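Local coordinates for peptidase M16 domain protein (Alicyclobacillus acidocaldarius subsp. acidocaldarius DSM 446, PDB 4XEA) that is a putative metallopeptidase of the M16 family, probably cleaving peptide bonds at a metal site that here holds nickel, at residues Arg38-Val52 and Lys221-Glu233. Sequence-based numbering, arbitrary orientation.
Sequences RYGSVDRAFRTDGQV and KEPPAIERLYPEE
The hairpin of strands 45-48 and 51-54, closed by a type I' turn from Thr-48 to Gln-51, gains a third antiparallel strand where Arg-47 pairs with Glu-227, and this small sheet illustrates how a distant piece of chain is fastened by backbone and side chain together. Arg-47 N and O bond to Glu-227 O and N at 3.0 and 2.9 Å, and just past this pair the Thr-48 side chain donates from OG1 to Ala-225 O (2.8 Å). Where the strands part, water 1 bridges Val-42 O, Ala-45 N and Leu-229 O.

From within strand 227-229, paired with Phe-46, Arg-228 bends at chi2 (-100°), which carries its guanidinium to the loop before strand 45-48. There NH1 and NH2 grip a single acceptor, Arg-38 O, end-on and within the guanidinium plane; the bond from Arg-228 NH2 to Arg-38 O is 2.9 Å long. Arg-228 NH1 also makes a weak, salt-bridging bond to Asp-43 OD1 (3.0 Å). Tyr-230 OH donates to Asp-43 OD1 as well, at 2.6 Å, from well above the carboxylate plane, while Asp-43 OD2 receives Gly-40 N through its anti lone pair, so both carboxylate oxygens are held. An alanine in place of Arg-228 would probably leave Asp-43 without its charged mate and Arg-38 O without two of its donors.

On the face that carries Ala-45 and Leu-229, Leu-229 CD1 meets Val-52 CG1 at 4.0 Å. Helix 178-188 lies against the opposite face, that of Phe-46 and Arg-228: Phe-188 stacks on Tyr-39, meets Phe-46 edge-to-face and touches Arg-228, while Thr-187 contacts Thr-48 and Ile-226. Tyr-39 also packs on helix 59-66, which carries the nickel ligands His-61 and His-65.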
loop_
_atom_site.group_PDB
_atom_site.type_symbol
_atom_site.label_atom_id
_atom_site.label_comp_id
_atom_site.label_asym_id
_atom_site.label_seq_id
_atom_site.Cartn_x
_atom_site.Cartn_y
_atom_site.Cartn_z
ATOM N N ARG A 38 9.658 -20.766 -11.983
ATOM C CA ARG A 38 8.887 -20.659 -13.236
ATOM C C ARG A 38 7.824 -21.781 -13.323
ATOM O O ARG A 38 7.914 -22.716 -14.154
ATOM C CB ARG A 38 9.829 -20.728 -14.426
ATOM C CG ARG A 38 9.224 -20.322 -15.738
ATOM C CD ARG A 38 10.213 -20.446 -16.903
ATOM N NE ARG A 38 11.416 -19.584 -16.845
ATOM C CZ ARG A 38 12.628 -19.942 -16.403
ATOM N NH1 ARG A 38 12.847 -21.143 -15.869
ATOM N NH2 ARG A 38 13.633 -19.061 -16.469
ATOM N N TYR A 39 6.816 -21.627 -12.489
ATOM C CA TYR A 39 5.711 -22.564 -12.328
ATOM C C TYR A 39 4.585 -21.816 -11.639
ATOM O O TYR A 39 4.774 -21.240 -10.549
ATOM C CB TYR A 39 6.138 -23.734 -11.472
ATOM C CG TYR A 39 5.041 -24.757 -11.216
ATOM C CD1 TYR A 39 4.287 -25.276 -12.258
ATOM C CD2 TYR A 39 4.778 -25.215 -9.938
ATOM C CE1 TYR A 39 3.297 -26.216 -12.048
ATOM C CE2 TYR A 39 3.787 -26.176 -9.706
ATOM C CZ TYR A 39 3.075 -26.684 -10.768
ATOM O OH TYR A 39 2.122 -27.639 -10.559
ATOM N N GLY A 40 3.403 -21.791 -12.241
ATOM C CA GLY A 40 2.259 -21.155 -11.586
ATOM C C GLY A 40 0.967 -21.843 -11.896
ATOM O O GLY A 40 0.975 -22.967 -12.391
ATOM N N SER A 41 -0.140 -21.134 -11.662
ATOM C CA SER A 41 -1.478 -21.728 -11.759
ATOM C C SER A 41 -1.821 -22.211 -13.156
ATOM O O SER A 41 -2.628 -23.155 -13.289
ATOM C CB SER A 41 -2.582 -20.769 -11.258
ATOM O OG SER A 41 -2.696 -19.588 -12.060
ATOM N N VAL A 42 -1.235 -21.597 -14.187
ATOM C CA VAL A 42 -1.613 -21.947 -15.543
ATOM C C VAL A 42 -0.861 -23.140 -16.127
ATOM O O VAL A 42 -1.212 -23.600 -17.201
ATOM C CB VAL A 42 -1.616 -20.762 -16.529
ATOM C CG1 VAL A 42 -2.595 -19.643 -16.023
ATOM C CG2 VAL A 42 -0.202 -20.262 -16.839
ATOM N N ASP A 43 0.134 -23.652 -15.397
ATOM C CA ASP A 43 0.922 -24.802 -15.854
ATOM C C ASP A 43 0.181 -26.095 -15.535
ATOM O O ASP A 43 0.638 -26.925 -14.750
ATOM C CB ASP A 43 2.310 -24.773 -15.210
ATOM C CG ASP A 43 3.163 -23.678 -15.759
ATOM O OD1 ASP A 43 3.435 -23.754 -16.987
ATOM O OD2 ASP A 43 3.545 -22.743 -14.980
ATOM N N ARG A 44 -1.005 -26.241 -16.134
ATOM C CA ARG A 44 -1.853 -27.404 -15.920
ATOM C C ARG A 44 -1.273 -28.666 -16.584
ATOM O O ARG A 44 -1.401 -29.759 -16.055
ATOM C CB ARG A 44 -3.240 -27.119 -16.514
ATOM C CG ARG A 44 -4.231 -28.246 -16.415
ATOM C CD ARG A 44 -5.495 -27.955 -17.240
ATOM N NE ARG A 44 -6.320 -26.931 -16.619
ATOM C CZ ARG A 44 -7.278 -26.244 -17.245
ATOM N NH1 ARG A 44 -7.496 -26.405 -18.558
ATOM N NH2 ARG A 44 -7.991 -25.350 -16.557
ATOM N N ALA A 45 -0.699 -28.517 -17.770
ATOM C CA ALA A 45 -0.212 -29.674 -18.510
ATOM C C ALA A 45 1.228 -29.452 -18.949
ATOM O O ALA A 45 1.659 -28.309 -19.238
ATOM C CB ALA A 45 -1.113 -29.947 -19.746
ATOM N N PHE A 46 1.957 -30.553 -19.030
ATOM C CA PHE A 46 3.366 -30.498 -19.329
ATOM C C PHE A 46 3.865 -31.909 -19.628
ATOM O O PHE A 46 3.223 -32.904 -19.285
ATOM C CB PHE A 46 4.184 -29.881 -18.187
ATOM C CG PHE A 46 4.002 -30.567 -16.860
ATOM C CD1 PHE A 46 2.950 -30.219 -16.019
ATOM C CD2 PHE A 46 4.874 -31.596 -16.455
ATOM C CE1 PHE A 46 2.774 -30.874 -14.805
ATOM C CE2 PHE A 46 4.727 -32.228 -15.243
ATOM C CZ PHE A 46 3.661 -31.866 -14.403
ATOM N N ARG A 47 5.014 -31.960 -20.287
ATOM C CA ARG A 47 5.724 -33.200 -20.544
ATOM C C ARG A 47 7.067 -33.114 -19.859
ATOM O O ARG A 47 7.749 -32.070 -19.921
ATOM C CB ARG A 47 5.971 -33.389 -22.036
ATOM C CG ARG A 47 6.711 -34.704 -22.389
ATOM C CD ARG A 47 7.476 -34.527 -23.732
ATOM N NE ARG A 47 8.066 -35.761 -24.212
ATOM C CZ ARG A 47 7.369 -36.740 -24.783
ATOM N NH1 ARG A 47 6.048 -36.613 -24.959
ATOM N NH2 ARG A 47 7.998 -37.834 -25.187
ATOM N N THR A 48 7.450 -34.195 -19.183
ATOM C CA THR A 48 8.741 -34.268 -18.516
ATOM C C THR A 48 9.100 -35.750 -18.384
ATOM O O THR A 48 8.217 -36.608 -18.340
ATOM C CB THR A 48 8.730 -33.582 -17.141
ATOM O OG1 THR A 48 10.074 -33.366 -16.702
ATOM C CG2 THR A 48 7.999 -34.425 -16.100
ATOM N N ASP A 49 10.403 -36.024 -18.461
ATOM C CA ASP A 49 10.938 -37.383 -18.401
ATOM C C ASP A 49 10.134 -38.302 -19.294
ATOM O O ASP A 49 9.838 -39.431 -18.944
ATOM C CB ASP A 49 11.005 -37.898 -16.958
ATOM C CG ASP A 49 11.813 -39.211 -16.842
ATOM O OD1 ASP A 49 13.006 -39.229 -17.225
ATOM O OD2 ASP A 49 11.250 -40.238 -16.407
ATOM N N GLY A 50 9.768 -37.796 -20.464
ATOM C CA GLY A 50 9.191 -38.624 -21.498
ATOM C C GLY A 50 7.715 -38.925 -21.368
ATOM O O GLY A 50 7.219 -39.807 -22.069
ATOM N N GLN A 51 7.002 -38.198 -20.509
ATOM C CA GLN A 51 5.581 -38.464 -20.286
ATOM C C GLN A 51 4.761 -37.202 -20.249
ATOM O O GLN A 51 5.200 -36.211 -19.679
ATOM C CB GLN A 51 5.395 -39.190 -18.955
ATOM C CG GLN A 51 4.228 -40.153 -18.928
ATOM C CD GLN A 51 4.560 -41.410 -18.140
ATOM O OE1 GLN A 51 4.767 -42.494 -18.715
ATOM N NE2 GLN A 51 4.654 -41.267 -16.817
ATOM N N VAL A 52 3.561 -37.265 -20.809
ATOM C CA VAL A 52 2.602 -36.157 -20.805
ATOM C C VAL A 52 1.742 -36.212 -19.533
ATOM O O VAL A 52 1.201 -37.261 -19.188
ATOM C CB VAL A 52 1.670 -36.223 -22.050
ATOM C CG1 VAL A 52 0.522 -35.180 -21.966
ATOM C CG2 VAL A 52 2.498 -36.042 -23.331
ATOM N N LYS A 221 19.328 -33.716 -8.570
ATOM C CA LYS A 221 19.167 -34.492 -9.782
ATOM C C LYS A 221 19.561 -33.691 -11.016
ATOM O O LYS A 221 19.790 -32.470 -10.955
ATOM C CB LYS A 221 17.705 -34.930 -9.935
ATOM C CG LYS A 221 17.286 -36.075 -8.990
ATOM C CD LYS A 221 15.764 -36.025 -8.759
ATOM C CE LYS A 221 15.280 -37.114 -7.797
ATOM N NZ LYS A 221 13.939 -36.723 -7.234
ATOM N N GLU A 222 19.657 -34.414 -12.129
ATOM C CA GLU A 222 19.765 -33.796 -13.436
ATOM C C GLU A 222 18.556 -32.932 -13.634
ATOM O O GLU A 222 17.460 -33.280 -13.179
ATOM C CB GLU A 222 19.832 -34.841 -14.567
ATOM C CG GLU A 222 21.112 -35.683 -14.530
ATOM C CD GLU A 222 22.342 -34.826 -14.238
ATOM O OE1 GLU A 222 22.547 -33.798 -14.936
ATOM O OE2 GLU A 222 23.084 -35.158 -13.285
ATOM N N PRO A 223 18.756 -31.784 -14.279
ATOM C CA PRO A 223 17.613 -30.896 -14.437
ATOM C C PRO A 223 16.510 -31.571 -15.267
ATOM O O PRO A 223 16.775 -32.071 -16.337
ATOM C CB PRO A 223 18.201 -29.669 -15.145
ATOM C CG PRO A 223 19.659 -29.987 -15.435
ATOM C CD PRO A 223 20.042 -31.152 -14.632
ATOM N N PRO A 224 15.288 -31.636 -14.748
ATOM C CA PRO A 224 14.157 -31.997 -15.613
ATOM C C PRO A 224 13.996 -31.072 -16.844
ATOM O O PRO A 224 14.180 -29.855 -16.759
ATOM C CB PRO A 224 12.943 -31.851 -14.695
ATOM C CG PRO A 224 13.521 -31.854 -13.296
ATOM C CD PRO A 224 14.842 -31.205 -13.415
ATOM N N ALA A 225 13.717 -31.695 -17.988
ATOM C CA ALA A 225 13.294 -31.020 -19.210
ATOM C C ALA A 225 11.767 -30.870 -19.107
ATOM O O ALA A 225 11.074 -31.818 -18.786
ATOM C CB ALA A 225 13.665 -31.878 -20.441
ATOM N N ILE A 226 11.244 -29.688 -19.419
ATOM C CA ILE A 226 9.827 -29.422 -19.318
ATOM C C ILE A 226 9.321 -28.935 -20.676
ATOM O O ILE A 226 9.857 -27.968 -21.187
ATOM C CB ILE A 226 9.594 -28.353 -18.262
ATOM C CG1 ILE A 226 10.122 -28.813 -16.876
ATOM C CG2 ILE A 226 8.071 -27.927 -18.235
ATOM C CD1 ILE A 226 10.209 -27.669 -15.856
ATOM N N GLU A 227 8.366 -29.625 -21.278
ATOM C CA GLU A 227 7.660 -29.071 -22.465
ATOM C C GLU A 227 6.321 -28.494 -21.902
ATOM O O GLU A 227 5.497 -29.246 -21.397
ATOM C CB GLU A 227 7.370 -30.114 -23.520
ATOM C CG GLU A 227 6.699 -29.526 -24.743
ATOM C CD GLU A 227 6.171 -30.508 -25.709
ATOM O OE1 GLU A 227 6.086 -31.675 -25.375
ATOM O OE2 GLU A 227 5.820 -30.109 -26.832
ATOM N N ARG A 228 6.111 -27.198 -22.042
ATOM C CA ARG A 228 4.892 -26.552 -21.518
ATOM C C ARG A 228 3.761 -26.818 -22.513
ATOM O O ARG A 228 3.924 -26.569 -23.709
ATOM C CB ARG A 228 5.085 -25.047 -21.362
ATOM C CG ARG A 228 6.371 -24.615 -20.678
ATOM C CD ARG A 228 6.202 -24.272 -19.264
ATOM N NE ARG A 228 7.488 -24.176 -18.556
ATOM C CZ ARG A 228 7.566 -23.894 -17.266
ATOM N NH1 ARG A 228 6.443 -23.632 -16.597
ATOM N NH2 ARG A 228 8.748 -23.845 -16.649
ATOM N N LEU A 229 2.638 -27.371 -22.045
ATOM C CA LEU A 229 1.534 -27.717 -22.935
ATOM C C LEU A 229 0.278 -26.864 -22.650
ATOM O O LEU A 229 -0.275 -26.916 -21.533
ATOM C CB LEU A 229 1.207 -29.198 -22.799
ATOM C CG LEU A 229 2.353 -30.152 -23.155
ATOM C CD1 LEU A 229 1.992 -31.578 -22.769
ATOM C CD2 LEU A 229 2.707 -30.051 -24.680
ATOM N N TYR A 230 -0.134 -26.099 -23.664
ATOM C CA TYR A 230 -1.187 -25.071 -23.580
ATOM C C TYR A 230 -2.095 -25.227 -24.805
ATOM O O TYR A 230 -1.619 -25.661 -25.862
ATOM C CB TYR A 230 -0.582 -23.672 -23.554
ATOM C CG TYR A 230 0.018 -23.338 -22.212
ATOM C CD1 TYR A 230 -0.751 -22.749 -21.209
ATOM C CD2 TYR A 230 1.331 -23.643 -21.922
ATOM C CE1 TYR A 230 -0.203 -22.458 -19.960
ATOM C CE2 TYR A 230 1.888 -23.361 -20.673
ATOM C CZ TYR A 230 1.113 -22.791 -19.698
ATOM O OH TYR A 230 1.676 -22.506 -18.462
ATOM N N PRO A 231 -3.410 -24.941 -24.648
ATOM C CA PRO A 231 -4.371 -25.105 -25.754
ATOM C C PRO A 231 -4.294 -23.995 -26.801
ATOM O O PRO A 231 -3.758 -22.918 -26.562
ATOM C CB PRO A 231 -5.734 -25.091 -25.043
ATOM C CG PRO A 231 -5.499 -24.111 -23.866
ATOM C CD PRO A 231 -4.044 -24.376 -23.428
ATOM N N GLU A 232 -4.868 -24.261 -27.970
ATOM C CA GLU A 232 -5.039 -23.224 -28.998
ATOM C C GLU A 232 -6.235 -22.303 -28.723
ATOM O O GLU A 232 -7.303 -22.442 -29.284
ATOM C CB GLU A 232 -5.196 -23.900 -30.385
ATOM C CG GLU A 232 -3.923 -24.666 -30.753
ATOM C CD GLU A 232 -3.970 -25.392 -32.105
ATOM O OE1 GLU A 232 -5.062 -25.498 -32.716
ATOM O OE2 GLU A 232 -2.897 -25.899 -32.536
ATOM N N GLU A 233 -6.024 -21.302 -27.933
ATOM C CA GLU A 233 -7.082 -20.438 -27.517
ATOM C C GLU A 233 -7.534 -19.530 -28.709
ATOM O O GLU A 233 -6.698 -18.870 -29.314
ATOM C CB GLU A 233 -6.552 -19.608 -26.364
ATOM C CG GLU A 233 -7.489 -18.573 -25.868
ATOM C CD GLU A 233 -8.724 -19.173 -25.159
ATOM O OE1 GLU A 233 -8.631 -20.272 -24.570
ATOM O OE2 GLU A 233 -9.757 -18.501 -25.221
HETATM O O HOH W 1 -1.034 -25.878 -19.187
HETATM O O HOH W 2 4.878 -33.974 -25.564
HETATM O O HOH W 3 13.203 -34.751 -18.015
#